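PDB 5M3C: diguanylate cyclase from Pseudomonas aeruginosa, which is a two-domain protein of the GGDEF and EAL families, seen here as a dimer that holds guanosine-5'-triphosphate and calcium ions. Local coordinates for residues K355-G360 / A368-A373; A329-G334 / I386-E391; A112-D117 / F121-S126; K105-F110 / G157-E162. One frame throughout, in Å; residues are numbered along the deposited sequence.

Contact 1 of 4, residues K355-G360 / A368-A373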
loop_
_atom_site.group_PDB
_atom_site.type_symbol
_atom_site.label_atom_id
_atom_site.label_comp_id
_atom_site.label_asym_id
_atom_site.label_seq_id
_atom_site.Cartn_x
_atom_site.Cartn_y
_atom_site.Cartn_z
ATOM N N LYS B 355 0.804 -10.967 17.389
ATOM C CA LYS B 355 0.098 -11.551 18.528
ATOM C C LYS B 355 -1.208 -12.236 18.130
ATOM O O LYS B 355 -1.739 -13.051 18.886
ATOM C CB LYS B 355 -0.190 -10.472 19.576
ATOM N N SER B 356 -1.726 -11.909 16.952
ATOM C CA SER B 356 -3.005 -12.455 16.507
ATOM C C SER B 356 -2.920 -13.951 16.186
ATOM O O SER B 356 -3.859 -14.705 16.450
ATOM C CB SER B 356 -3.515 -11.685 15.286
ATOM O OG SER B 356 -2.630 -11.815 14.186
ATOM N N PHE B 357 -1.794 -14.375 15.620
ATOM C CA PHE B 357 -1.620 -15.768 15.213
ATOM C C PHE B 357 -1.239 -16.668 16.379
ATOM O O PHE B 357 -1.523 -17.862 16.368
ATOM C CB PHE B 357 -0.546 -15.878 14.131
ATOM C CG PHE B 357 -0.790 -14.993 12.945
ATOM C CD1 PHE B 357 -1.923 -15.159 12.164
ATOM C CD2 PHE B 357 0.113 -13.999 12.608
ATOM C CE1 PHE B 357 -2.154 -14.346 11.072
ATOM C CE2 PHE B 357 -0.110 -13.183 11.516
ATOM C CZ PHE B 357 -1.246 -13.357 10.747
ATOM N N ILE B 358 -0.585 -16.095 17.381
ATOM C CA ILE B 358 -0.090 -16.874 18.508
ATOM C C ILE B 358 -1.122 -16.994 19.629
ATOM O O ILE B 358 -1.050 -17.911 20.446
ATOM C CB ILE B 358 1.220 -16.274 19.048
ATOM C CG1 ILE B 358 2.358 -16.594 18.079
ATOM C CG2 ILE B 358 1.546 -16.827 20.427
ATOM C CD1 ILE B 358 3.573 -15.719 18.261
ATOM N N ARG B 359 -2.089 -16.082 19.654
ATOM C CA ARG B 359 -3.119 -16.094 20.690
ATOM C C ARG B 359 -4.196 -17.151 20.432
ATOM O O ARG B 359 -5.012 -17.435 21.309
ATOM C CB ARG B 359 -3.760 -14.709 20.831
ATOM C CG ARG B 359 -2.959 -13.743 21.693
ATOM N N GLY B 360 -4.197 -17.732 19.236
ATOM C CA GLY B 360 -5.162 -18.772 18.891
ATOM C C GLY B 360 -4.612 -20.174 19.083
ATOM O O GLY B 360 -5.359 -21.155 19.062
ATOM N N ALA B 368 -2.527 -21.749 13.387
ATOM C CA ALA B 368 -1.447 -22.725 13.460
ATOM C C ALA B 368 -0.686 -22.763 12.140
ATOM O O ALA B 368 0.543 -22.704 12.120
ATOM C CB ALA B 368 -1.999 -24.103 13.795
ATOM N N ALA B 369 -1.431 -22.855 11.042
ATOM C CA ALA B 369 -0.845 -22.934 9.704
ATOM C C ALA B 369 0.052 -21.735 9.420
ATOM O O ALA B 369 1.172 -21.883 8.928
ATOM C CB ALA B 369 -1.945 -23.022 8.657
ATOM N N ILE B 370 -0.455 -20.548 9.735
ATOM C CA ILE B 370 0.283 -19.311 9.516
ATOM C C ILE B 370 1.526 -19.236 10.390
ATOM O O ILE B 370 2.593 -18.868 9.916
ATOM C CB ILE B 370 -0.590 -18.079 9.807
ATOM C CG1 ILE B 370 -1.848 -18.100 8.937
ATOM C CG2 ILE B 370 0.202 -16.803 9.575
ATOM C CD1 ILE B 370 -1.575 -18.352 7.469
ATOM N N THR B 371 1.386 -19.572 11.668
ATOM C CA THR B 371 2.523 -19.550 12.580
ATOM C C THR B 371 3.576 -20.547 12.109
ATOM O O THR B 371 4.774 -20.273 12.155
ATOM C CB THR B 371 2.102 -19.884 14.024
ATOM O OG1 THR B 371 1.103 -18.953 14.463
ATOM C CG2 THR B 371 3.298 -19.819 14.961
ATOM N N ARG B 372 3.114 -21.704 11.648
ATOM C CA ARG B 372 4.004 -22.745 11.150
ATOM C C ARG B 372 4.679 -22.271 9.862
ATOM O O ARG B 372 5.841 -22.581 9.603
ATOM C CB ARG B 372 3.205 -24.028 10.907
ATOM C CG ARG B 372 3.938 -25.323 11.222
ATOM C CD ARG B 372 2.965 -26.371 11.749
ATOM N NE ARG B 372 1.654 -26.277 11.105
ATOM C CZ ARG B 372 0.515 -26.708 11.644
ATOM N NH1 ARG B 372 0.506 -27.270 12.847
ATOM N NH2 ARG B 372 -0.624 -26.568 10.977
ATOM N N ALA B 373 3.944 -21.502 9.064
ATOM C CA ALA B 373 4.475 -20.943 7.825
ATOM C C ALA B 373 5.535 -19.879 8.095
ATOM O O ALA B 373 6.613 -19.901 7.505
ATOM C CB ALA B 373 3.346 -20.353 6.996
#

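Contact 2 of 4, residues A329-G334 / I386-E391. With CA (calcium ion), chain H.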
loop_
_atom_site.group_PDB
_atom_site.type_symbol
_atom_site.label_atom_id
_atom_site.label_comp_id
_atom_site.label_asym_id
_atom_site.label_seq_id
_atom_site.Cartn_x
_atom_site.Cartn_y
_atom_site.Cartn_z
ATOM N N ALA B 329 14.800 -5.542 13.692
ATOM C CA ALA B 329 13.738 -6.532 13.801
ATOM C C ALA B 329 12.459 -6.041 13.143
ATOM O O ALA B 329 12.116 -4.862 13.221
ATOM C CB ALA B 329 13.475 -6.861 15.263
ATOM N N ILE B 330 11.758 -6.959 12.493
ATOM C CA ILE B 330 10.462 -6.661 11.920
ATOM C C ILE B 330 9.378 -7.078 12.915
ATOM O O ILE B 330 9.302 -8.241 13.333
ATOM C CB ILE B 330 10.278 -7.358 10.556
ATOM C CG1 ILE B 330 9.039 -6.827 9.839
ATOM C CG2 ILE B 330 10.189 -8.863 10.721
ATOM C CD1 ILE B 330 9.255 -5.474 9.202
ATOM N N ASP B 331 8.554 -6.109 13.299
ATOM C CA ASP B 331 7.552 -6.295 14.339
ATOM C C ASP B 331 6.180 -6.529 13.718
ATOM O O ASP B 331 5.921 -6.099 12.593
ATOM C CB ASP B 331 7.511 -5.057 15.237
ATOM C CG ASP B 331 7.013 -5.358 16.640
ATOM O OD1 ASP B 331 6.692 -6.529 16.936
ATOM O OD2 ASP B 331 6.948 -4.414 17.453
ATOM N N ASP B 332 5.310 -7.212 14.458
ATOM C CA ASP B 332 3.951 -7.505 14.004
ATOM C C ASP B 332 3.951 -8.097 12.598
ATOM O O ASP B 332 3.370 -7.518 11.679
ATOM C CB ASP B 332 3.101 -6.231 14.015
ATOM C CG ASP B 332 3.225 -5.452 15.309
ATOM O OD1 ASP B 332 3.134 -6.067 16.389
ATOM O OD2 ASP B 332 3.404 -4.219 15.243
ATOM N N PHE B 333 4.593 -9.252 12.432
ATOM C CA PHE B 333 4.784 -9.818 11.098
ATOM C C PHE B 333 3.705 -10.817 10.690
ATOM O O PHE B 333 3.314 -11.680 11.477
ATOM C CB PHE B 333 6.152 -10.490 10.994
ATOM C CG PHE B 333 6.500 -10.929 9.603
ATOM C CD1 PHE B 333 6.991 -10.022 8.680
ATOM C CD2 PHE B 333 6.327 -12.247 9.212
ATOM C CE1 PHE B 333 7.310 -10.420 7.397
ATOM C CE2 PHE B 333 6.645 -12.652 7.929
ATOM C CZ PHE B 333 7.137 -11.736 7.020
ATOM N N GLY B 334 3.235 -10.690 9.452
ATOM C CA GLY B 334 2.344 -11.681 8.853
ATOM C C GLY B 334 0.890 -11.266 8.723
ATOM O O GLY B 334 0.103 -11.958 8.078
ATOM N N ILE B 386 10.790 -15.029 16.397
ATOM C CA ILE B 386 10.381 -14.954 17.795
ATOM C C ILE B 386 8.881 -14.712 17.919
ATOM O O ILE B 386 8.329 -13.802 17.299
ATOM C CB ILE B 386 11.137 -13.844 18.554
ATOM C CG1 ILE B 386 10.685 -13.796 20.016
ATOM C CG2 ILE B 386 10.921 -12.492 17.889
ATOM C CD1 ILE B 386 11.510 -12.872 20.884
ATOM N N ALA B 387 8.227 -15.542 18.724
ATOM C CA ALA B 387 6.803 -15.406 18.988
ATOM C C ALA B 387 6.577 -14.253 19.954
ATOM O O ALA B 387 7.359 -14.059 20.886
ATOM C CB ALA B 387 6.261 -16.700 19.575
ATOM N N GLU B 388 5.517 -13.482 19.735
ATOM C CA GLU B 388 5.192 -12.380 20.636
ATOM C C GLU B 388 3.776 -12.514 21.182
ATOM O O GLU B 388 2.864 -12.950 20.477
ATOM C CB GLU B 388 5.364 -11.030 19.929
ATOM C CG GLU B 388 4.099 -10.486 19.278
ATOM C CD GLU B 388 4.351 -9.226 18.468
ATOM O OE1 GLU B 388 5.531 -8.911 18.197
ATOM O OE2 GLU B 388 3.365 -8.551 18.099
ATOM N N GLY B 389 3.604 -12.136 22.445
ATOM C CA GLY B 389 2.300 -12.196 23.095
ATOM C C GLY B 389 1.909 -13.616 23.448
ATOM O O GLY B 389 0.796 -14.056 23.156
ATOM N N VAL B 390 2.830 -14.338 24.078
ATOM C CA VAL B 390 2.569 -15.709 24.499
ATOM C C VAL B 390 1.928 -15.723 25.881
ATOM O O VAL B 390 2.543 -15.317 26.870
ATOM C CB VAL B 390 3.859 -16.541 24.518
ATOM C CG1 VAL B 390 3.551 -17.986 24.874
ATOM C CG2 VAL B 390 4.544 -16.458 23.166
ATOM N N GLU B 391 0.688 -16.198 25.943
ATOM C CA GLU B 391 -0.101 -16.116 27.167
ATOM C C GLU B 391 -0.255 -17.465 27.874
ATOM O O GLU B 391 -0.001 -17.569 29.074
ATOM C CB GLU B 391 -1.476 -15.508 26.860
ATOM C CG GLU B 391 -1.415 -14.034 26.482
ATOM C CD GLU B 391 -2.784 -13.413 26.268
ATOM O OE1 GLU B 391 -3.796 -14.140 26.364
ATOM O OE2 GLU B 391 -2.849 -12.195 26.003
HETATM CA CA CA H . 7.562 -4.437 19.777
#

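Contact 3 of 4, residues A112-D117 / F121-S126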
loop_
_atom_site.group_PDB
_atom_site.type_symbol
_atom_site.label_atom_id
_atom_site.label_comp_id
_atom_site.label_asym_id
_atom_site.label_seq_id
_atom_site.Cartn_x
_atom_site.Cartn_y
_atom_site.Cartn_z
ATOM N N ALA B 112 -10.476 23.764 -6.064
ATOM C CA ALA B 112 -9.582 24.523 -6.931
ATOM C C ALA B 112 -8.502 25.211 -6.100
ATOM O O ALA B 112 -8.719 25.527 -4.929
ATOM C CB ALA B 112 -10.368 25.550 -7.731
ATOM N N PRO B 113 -7.333 25.454 -6.707
ATOM C CA PRO B 113 -6.278 26.146 -5.987
ATOM C C PRO B 113 -6.587 27.630 -5.887
ATOM O O PRO B 113 -7.569 28.095 -6.464
ATOM C CB PRO B 113 -5.042 25.905 -6.855
ATOM C CG PRO B 113 -5.569 25.689 -8.236
ATOM C CD PRO B 113 -7.007 25.262 -8.131
ATOM N N PHE B 114 -5.757 28.365 -5.156
ATOM C CA PHE B 114 -5.966 29.794 -4.976
ATOM C C PHE B 114 -4.779 30.564 -5.536
ATOM O O PHE B 114 -3.639 30.112 -5.449
ATOM C CB PHE B 114 -6.182 30.116 -3.498
ATOM C CG PHE B 114 -7.386 29.439 -2.903
ATOM C CD1 PHE B 114 -7.329 28.107 -2.522
ATOM C CD2 PHE B 114 -8.575 30.131 -2.729
ATOM C CE1 PHE B 114 -8.436 27.480 -1.977
ATOM C CE2 PHE B 114 -9.684 29.509 -2.184
ATOM C CZ PHE B 114 -9.614 28.180 -1.807
ATOM N N GLN B 115 -5.053 31.732 -6.104
ATOM C CA GLN B 115 -4.043 32.470 -6.852
ATOM C C GLN B 115 -3.320 33.508 -5.994
ATOM O O GLN B 115 -3.931 34.464 -5.511
ATOM C CB GLN B 115 -4.686 33.154 -8.061
ATOM C CG GLN B 115 -3.786 33.216 -9.286
ATOM C CD GLN B 115 -3.730 31.897 -10.040
ATOM O OE1 GLN B 115 -4.715 31.157 -10.096
ATOM N NE2 GLN B 115 -2.578 31.601 -10.633
ATOM N N ALA B 116 -2.015 33.307 -5.814
ATOM C CA ALA B 116 -1.158 34.270 -5.123
ATOM C C ALA B 116 0.067 34.558 -5.987
ATOM O O ALA B 116 0.748 33.635 -6.430
ATOM C CB ALA B 116 -0.740 33.737 -3.762
ATOM N N ASP B 117 0.345 35.844 -6.200
ATOM C CA ASP B 117 1.280 36.300 -7.241
ATOM C C ASP B 117 1.193 35.431 -8.503
ATOM O O ASP B 117 0.106 35.253 -9.058
ATOM C CB ASP B 117 2.727 36.439 -6.721
ATOM C CG ASP B 117 3.126 35.338 -5.754
ATOM O OD1 ASP B 117 3.241 34.168 -6.180
ATOM O OD2 ASP B 117 3.353 35.654 -4.566
ATOM N N PHE B 121 -1.700 27.795 -5.262
ATOM C CA PHE B 121 -1.481 26.752 -4.281
ATOM C C PHE B 121 -2.819 26.225 -3.788
ATOM O O PHE B 121 -3.801 26.967 -3.719
ATOM C CB PHE B 121 -0.667 27.307 -3.117
ATOM C CG PHE B 121 0.549 28.070 -3.546
ATOM C CD1 PHE B 121 0.461 29.415 -3.865
ATOM C CD2 PHE B 121 1.779 27.442 -3.637
ATOM C CE1 PHE B 121 1.579 30.122 -4.262
ATOM C CE2 PHE B 121 2.902 28.142 -4.033
ATOM C CZ PHE B 121 2.803 29.484 -4.346
ATOM N N PHE B 122 -2.856 24.940 -3.453
ATOM C CA PHE B 122 -4.072 24.331 -2.937
ATOM C C PHE B 122 -4.060 24.332 -1.418
ATOM O O PHE B 122 -3.121 23.839 -0.790
ATOM C CB PHE B 122 -4.221 22.896 -3.435
ATOM C CG PHE B 122 -4.233 22.768 -4.929
ATOM C CD1 PHE B 122 -3.046 22.788 -5.644
ATOM C CD2 PHE B 122 -5.426 22.623 -5.620
ATOM C CE1 PHE B 122 -3.048 22.671 -7.018
ATOM C CE2 PHE B 122 -5.434 22.506 -6.997
ATOM C CZ PHE B 122 -4.243 22.530 -7.696
ATOM N N VAL B 123 -5.113 24.888 -0.835
ATOM C CA VAL B 123 -5.298 24.852 0.607
ATOM C C VAL B 123 -6.614 24.144 0.898
ATOM O O VAL B 123 -7.539 24.174 0.086
ATOM C CB VAL B 123 -5.314 26.267 1.221
ATOM C CG1 VAL B 123 -4.222 27.130 0.606
ATOM C CG2 VAL B 123 -6.670 26.919 1.027
ATOM N N SER B 124 -6.687 23.502 2.056
ATOM C CA SER B 124 -7.868 22.747 2.443
ATOM C C SER B 124 -8.418 23.287 3.756
ATOM O O SER B 124 -7.825 24.179 4.362
ATOM C CB SER B 124 -7.510 21.269 2.589
ATOM O OG SER B 124 -8.618 20.518 3.041
ATOM N N ALA B 125 -9.550 22.748 4.197
ATOM C CA ALA B 125 -10.171 23.203 5.435
ATOM C C ALA B 125 -11.086 22.144 6.032
ATOM O O ALA B 125 -11.614 21.292 5.320
ATOM C CB ALA B 125 -10.948 24.487 5.189
ATOM N N SER B 126 -11.262 22.205 7.347
ATOM C CA SER B 126 -12.199 21.333 8.044
ATOM C C SER B 126 -13.402 22.157 8.494
ATOM O O SER B 126 -13.267 23.333 8.829
ATOM C CB SER B 126 -11.524 20.676 9.243
ATOM O OG SER B 126 -10.322 20.039 8.853
#

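Contact 4 of 4, residues K105-F110 / G157-E162. With GTP (guanosine-5'-triphosphate), chain I.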
loop_
_atom_site.group_PDB
_atom_site.type_symbol
_atom_site.label_atom_id
_atom_site.label_comp_id
_atom_site.label_asym_id
_atom_site.label_seq_id
_atom_site.Cartn_x
_atom_site.Cartn_y
_atom_site.Cartn_z
ATOM N N LYS B 105 -20.982 22.902 -0.594
ATOM C CA LYS B 105 -20.636 24.038 -1.437
ATOM C C LYS B 105 -19.320 24.634 -0.959
ATOM O O LYS B 105 -18.384 24.819 -1.742
ATOM C CB LYS B 105 -21.728 25.110 -1.370
ATOM C CG LYS B 105 -22.632 25.192 -2.589
ATOM C CD LYS B 105 -22.097 26.185 -3.612
ATOM N N LEU B 106 -19.262 24.929 0.339
ATOM C CA LEU B 106 -18.110 25.594 0.934
ATOM C C LEU B 106 -16.871 24.705 0.910
ATOM O O LEU B 106 -15.753 25.198 0.772
ATOM C CB LEU B 106 -18.430 26.027 2.367
ATOM C CG LEU B 106 -19.535 27.082 2.499
ATOM C CD1 LEU B 106 -20.098 27.096 3.909
ATOM C CD2 LEU B 106 -19.028 28.462 2.112
ATOM N N LEU B 107 -17.066 23.397 1.044
ATOM C CA LEU B 107 -15.962 22.452 0.895
ATOM C C LEU B 107 -15.395 22.492 -0.515
ATOM O O LEU B 107 -14.200 22.700 -0.705
ATOM C CB LEU B 107 -16.406 21.024 1.208
ATOM C CG LEU B 107 -15.901 20.435 2.522
ATOM C CD1 LEU B 107 -16.247 18.955 2.600
ATOM C CD2 LEU B 107 -14.398 20.634 2.657
ATOM N N ASN B 108 -16.264 22.293 -1.500
ATOM C CA ASN B 108 -15.842 22.218 -2.891
ATOM C C ASN B 108 -15.167 23.508 -3.352
ATOM O O ASN B 108 -14.521 23.536 -4.402
ATOM C CB ASN B 108 -17.038 21.909 -3.789
ATOM C CG ASN B 108 -16.624 21.488 -5.185
ATOM O OD1 ASN B 108 -15.623 20.789 -5.364
ATOM N ND2 ASN B 108 -17.394 21.910 -6.187
ATOM N N ALA B 109 -15.314 24.572 -2.570
ATOM C CA ALA B 109 -14.670 25.842 -2.886
ATOM C C ALA B 109 -13.159 25.733 -2.711
ATOM O O ALA B 109 -12.400 26.526 -3.273
ATOM C CB ALA B 109 -15.228 26.953 -2.010
ATOM N N PHE B 110 -12.735 24.745 -1.928
ATOM C CA PHE B 110 -11.316 24.503 -1.674
ATOM C C PHE B 110 -10.714 23.491 -2.649
ATOM O O PHE B 110 -9.517 23.201 -2.589
ATOM C CB PHE B 110 -11.112 24.014 -0.238
ATOM C CG PHE B 110 -11.331 25.077 0.799
ATOM C CD1 PHE B 110 -10.310 25.949 1.143
ATOM C CD2 PHE B 110 -12.558 25.212 1.425
ATOM C CE1 PHE B 110 -10.508 26.932 2.092
ATOM C CE2 PHE B 110 -12.762 26.192 2.377
ATOM C CZ PHE B 110 -11.735 27.053 2.711
ATOM N N GLY B 157 -10.170 13.123 10.470
ATOM C CA GLY B 157 -9.504 13.277 9.187
ATOM C C GLY B 157 -9.326 14.752 8.907
ATOM O O GLY B 157 -9.073 15.538 9.820
ATOM N N ARG B 158 -9.466 15.137 7.648
ATOM C CA ARG B 158 -9.447 16.547 7.285
ATOM C C ARG B 158 -10.183 16.747 5.973
ATOM O O ARG B 158 -10.718 15.796 5.408
ATOM C CB ARG B 158 -8.010 17.066 7.194
ATOM C CG ARG B 158 -7.503 17.695 8.485
ATOM C CD ARG B 158 -6.017 18.010 8.411
ATOM N NE ARG B 158 -5.532 18.708 9.602
ATOM C CZ ARG B 158 -5.251 18.120 10.763
ATOM N NH1 ARG B 158 -5.415 16.814 10.915
ATOM N NH2 ARG B 158 -4.811 18.843 11.780
ATOM N N SER B 159 -10.220 17.987 5.498
ATOM C CA SER B 159 -10.925 18.297 4.265
ATOM C C SER B 159 -12.306 17.646 4.303
ATOM O O SER B 159 -12.798 17.149 3.290
ATOM C CB SER B 159 -10.124 17.792 3.064
ATOM O OG SER B 159 -10.660 18.280 1.847
ATOM N N ARG B 160 -12.920 17.655 5.485
ATOM C CA ARG B 160 -14.204 16.997 5.701
ATOM C C ARG B 160 -15.162 17.899 6.478
ATOM O O ARG B 160 -14.787 18.979 6.933
ATOM C CB ARG B 160 -14.005 15.680 6.460
ATOM C CG ARG B 160 -13.492 15.857 7.881
ATOM C CD ARG B 160 -13.316 14.528 8.597
ATOM N NE ARG B 160 -14.568 13.782 8.690
ATOM C CZ ARG B 160 -14.847 12.690 7.984
ATOM N NH1 ARG B 160 -13.962 12.196 7.127
ATOM N NH2 ARG B 160 -16.015 12.083 8.138
ATOM N N ILE B 161 -16.399 17.437 6.626
ATOM C CA ILE B 161 -17.433 18.172 7.342
ATOM C C ILE B 161 -17.971 17.320 8.486
ATOM O O ILE B 161 -18.096 16.106 8.349
ATOM C CB ILE B 161 -18.588 18.554 6.394
ATOM C CG1 ILE B 161 -18.093 19.565 5.358
ATOM C CG2 ILE B 161 -19.761 19.132 7.168
ATOM C CD1 ILE B 161 -19.086 19.869 4.257
ATOM N N GLU B 162 -18.275 17.950 9.617
ATOM C CA GLU B 162 -18.858 17.224 10.742
ATOM C C GLU B 162 -19.961 18.009 11.437
ATOM O O GLU B 162 -19.880 19.230 11.584
ATOM C CB GLU B 162 -17.779 16.851 11.757
ATOM C CG GLU B 162 -16.808 15.786 11.270
ATOM C CD GLU B 162 -17.459 14.427 11.090
ATOM O OE1 GLU B 162 -18.315 14.055 11.923
ATOM O OE2 GLU B 162 -17.107 13.726 10.120
HETATM P PG GTP I . -4.498 22.274 11.744
HETATM O O1G GTP I . -4.207 21.369 12.917
HETATM O O2G GTP I . -5.053 21.571 10.529
HETATM O O3G GTP I . -5.244 23.536 12.105
HETATM O O3B GTP I . -3.059 22.767 11.216
HETATM P PB GTP I . -2.611 24.313 11.296
HETATM O O1B GTP I . -1.128 24.393 11.021
HETATM O O2B GTP I . -3.564 25.139 10.464
HETATM O O3A GTP I . -2.849 24.605 12.864
HETATM P PA GTP I . -3.200 26.069 13.435
HETATM O O1A GTP I . -2.668 26.167 14.845
HETATM O O2A GTP I . -4.654 26.373 13.155
HETATM O "O5'" GTP I . -2.306 27.020 12.509
HETATM C "C5'" GTP I . -2.802 28.302 12.166
HETATM C "C4'" GTP I . -1.793 28.948 11.239
HETATM O "O4'" GTP I . -2.392 30.069 10.587
HETATM C "C3'" GTP I . -0.577 29.448 12.010
HETATM O "O3'" GTP I . 0.625 28.872 11.491
HETATM C "C2'" GTP I . -0.586 30.949 11.814
HETATM O "O2'" GTP I . 0.728 31.478 11.624
HETATM C "C1'" GTP I . -1.441 31.129 10.574
HETATM N N9 GTP I . -2.089 32.454 10.583
HETATM C C8 GTP I . -2.997 32.898 11.468
HETATM N N7 GTP I . -3.364 34.170 11.162
HETATM C C5 GTP I . -2.679 34.542 10.065
HETATM C C6 GTP I . -2.587 35.746 9.214
HETATM O O6 GTP I . -3.274 36.755 9.472
HETATM N N1 GTP I . -1.752 35.722 8.165
HETATM C C2 GTP I . -1.004 34.641 7.869
HETATM N N2 GTP I . -0.180 34.685 6.794
HETATM N N3 GTP I . -1.039 33.505 8.607
HETATM C C4 GTP I . -1.840 33.404 9.689
#

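Contact 1 of 4, residues K355-G360 / A368-A373
In the EAL domain, the short helix 355-358 packs against the following helix 365-380 through Phe357, which faces Ile370 and Thr371. The branch methyl Ile370 CG2 sits squarely over one face of the Phe357 ring, 3.7 Å from its centroid and 10° off the ring normal, a CH-pi contact in which the methyl approaches all six ring carbons about equally. Ile370 CG2 lies anti to the backbone N, while CG1 (chi1 -58°) leads the end of the chain away from the ring; Ile370 also packs on Leu340 of the second subunit. Ser356 OG lies over the centre of the opposite ring face, 3.7 Å above its plane, so the ring lies between a methyl and a hydroxyl oxygen, the latter hydrogen-bonded to Asp354. The next residue, Thr371, brings OG1 to 3.5 Å from Phe357 CB. That hydroxyl is engaged within its own helix, hydrogen-bonded to Asp367 O, and so meets Phe357 by packing. Ile358 only grazes the same oxygen, its CG1 4.5 Å from Thr371 OG1. The cluster is buried: Ile374 of helix 365-380 also touches Phe357, helix 393-401 lies against Ala368 and Thr371, and the second subunit packs on Ala369 and Ala373.

Contact 2 of 4, residues A329-G334 / I386-E391
Asp331 and Asp332, at the corner in strand 327-333, bring their carboxylates up to that of Glu388, next to strand 384-387, beside a calcium ion of the EAL domain. Ahead of them, Ala329 and Ile330 are fixed in the sheet by backbone hydrogen bonds to strands 298-303 and 350-353. Asp331 comes next and divides its two oxygens. OD2 binds the calcium ion at 2.4 Å, in a site completed by Glu210, Asn269 and Glu301. OD1 approaches Glu388 OE1 to 2.9 Å and also accepts the backbone N-H of Asp332 at 2.9 Å, from above the carboxylate plane and bent to 130° at the hydrogen. With chi1 at -154° the Asp331 carboxylate swings away from its backbone N, toward the metal. At Asp332 the chain turns a corner with positive phi, and OD1 of this residue comes 3.0 Å from Glu388 OE2; its OD2 has a weak hydrogen bond to Thr303. Past the corner, Gly334 N is hydrogen-bonded to Glu304. Across from the two aspartates, Glu388, extended beyond CG, turns one oxygen to each, its carboxylate plane nearly perpendicular to both of theirs. Three acidic groups therefore crowd together, and each close pair joins two acceptors, so neither is a hydrogen bond. These like charges gather beside the calcium ion, which binds Asp331 OD2 and would probably offset part of their repulsion.

Contact 3 of 4, residues A112-D117 / F121-S126
Phe114 and Phe121 form an antiparallel hydrogen-bonded pair in the beta hairpin of strands 114-116 and 119-132, at the margin of the GGDEF-domain sheet. Two backbone bonds join them: Phe114 N gives to Phe121 O at 2.8 Å, nearly straight at 168°, and Phe121 N gives to Phe114 O at 3.0 Å. The Phe114 side chain leaves CB 4.0 Å from Phe121 O. Its chi1 of -61° sets CG beside the backbone N, and the ring runs on so that CD1 passes the same carbonyl oxygen, which lies at the ring edge and in its plane. CD1 also begins to meet Val123, and CE1 reaches closest, 3.5 Å from Val123 CG2; the two side chains cross at about a right angle. The side chain of Phe114 also packs on Leu60 and Ile64 of helix 54-70, and Arg67 makes a cation-pi contact with its ring. At the other end of the pairing, Phe121 CE1 comes to 4.3 Å from Ala116 CB. Phe122 turns to the neighbouring proline instead, and Arg69 of the second subunit adds a cation-pi contact to its ring. Pro113 and Phe122 lie side by side and point the same way, with Pro113 CB 3.4 Å from the centroid of the Phe122 ring, 11° off the normal, while Pro113 CD and CG both approach Phe122 CE2.

Contact 4 of 4, residues K105-F110 / G157-E162
Leu107 lays its branched end against Ile161, with CD1 3.4 Å from Ile161 CG1 and equally near Ile161 CD1; the two side chains slide past each other in opposite directions. The other methyl, Leu107 CD2, turns to the backbone and comes 3.9 Å from Ser159 O. The contact is largely apolar and lies at the surface. Around it, the polar groups of 157-162 point to other partners. Arg160 grips Glu162 side-on, NE and NH2 both reaching OE2, at 2.8 Å from NH2; the oxygen lies in the guanidinium plane, and Arg156 adds a second salt bridge to Glu162 OE2. Just before Ser159, Arg158 extends from CG to NE and meets the terminal phosphate of guanosine-5'-triphosphate with its guanidinium edge. NE donates to O2G at 3.0 Å and NH2 to O1G at 2.8 Å. Asp43 accepts from Ser159 N, tying the loop beside this ligand pocket to the end of strand 35-43. Strand 161-163 runs parallel to strand 119-132, with backbone bonds from Arg160 and Glu162 to Val127, and Ile161 resting on Ile129; helix 96-108 brings Leu107 over it, and helix 139-155 touches Arg160 and Glu162.

In the fold
The four contacts fall into two pairs, one in each family domain, with contacts 1 and 3 about 49 Å apart between centres. Contact 1 is nested inside the chain loop closed by contact 2, and they touch where Ile358 packs on Ala387; contact 3 is likewise nested in contact 4, both reaching the sheet containing strands 119-132 and 161-163. Contact 1 is buried and mostly apolar, contacts 2 and 3 are partly buried, and contact 4 lies at the surface. Their chemistry differs accordingly: like-charged carboxylates beside a calcium ion that one of them binds in contact 2, backbone pairing plus aromatic packing in contact 3, and aliphatic packing beside a ligand-binding arginine in contact 4. Contacts 1 and 3 also meet the second subunit.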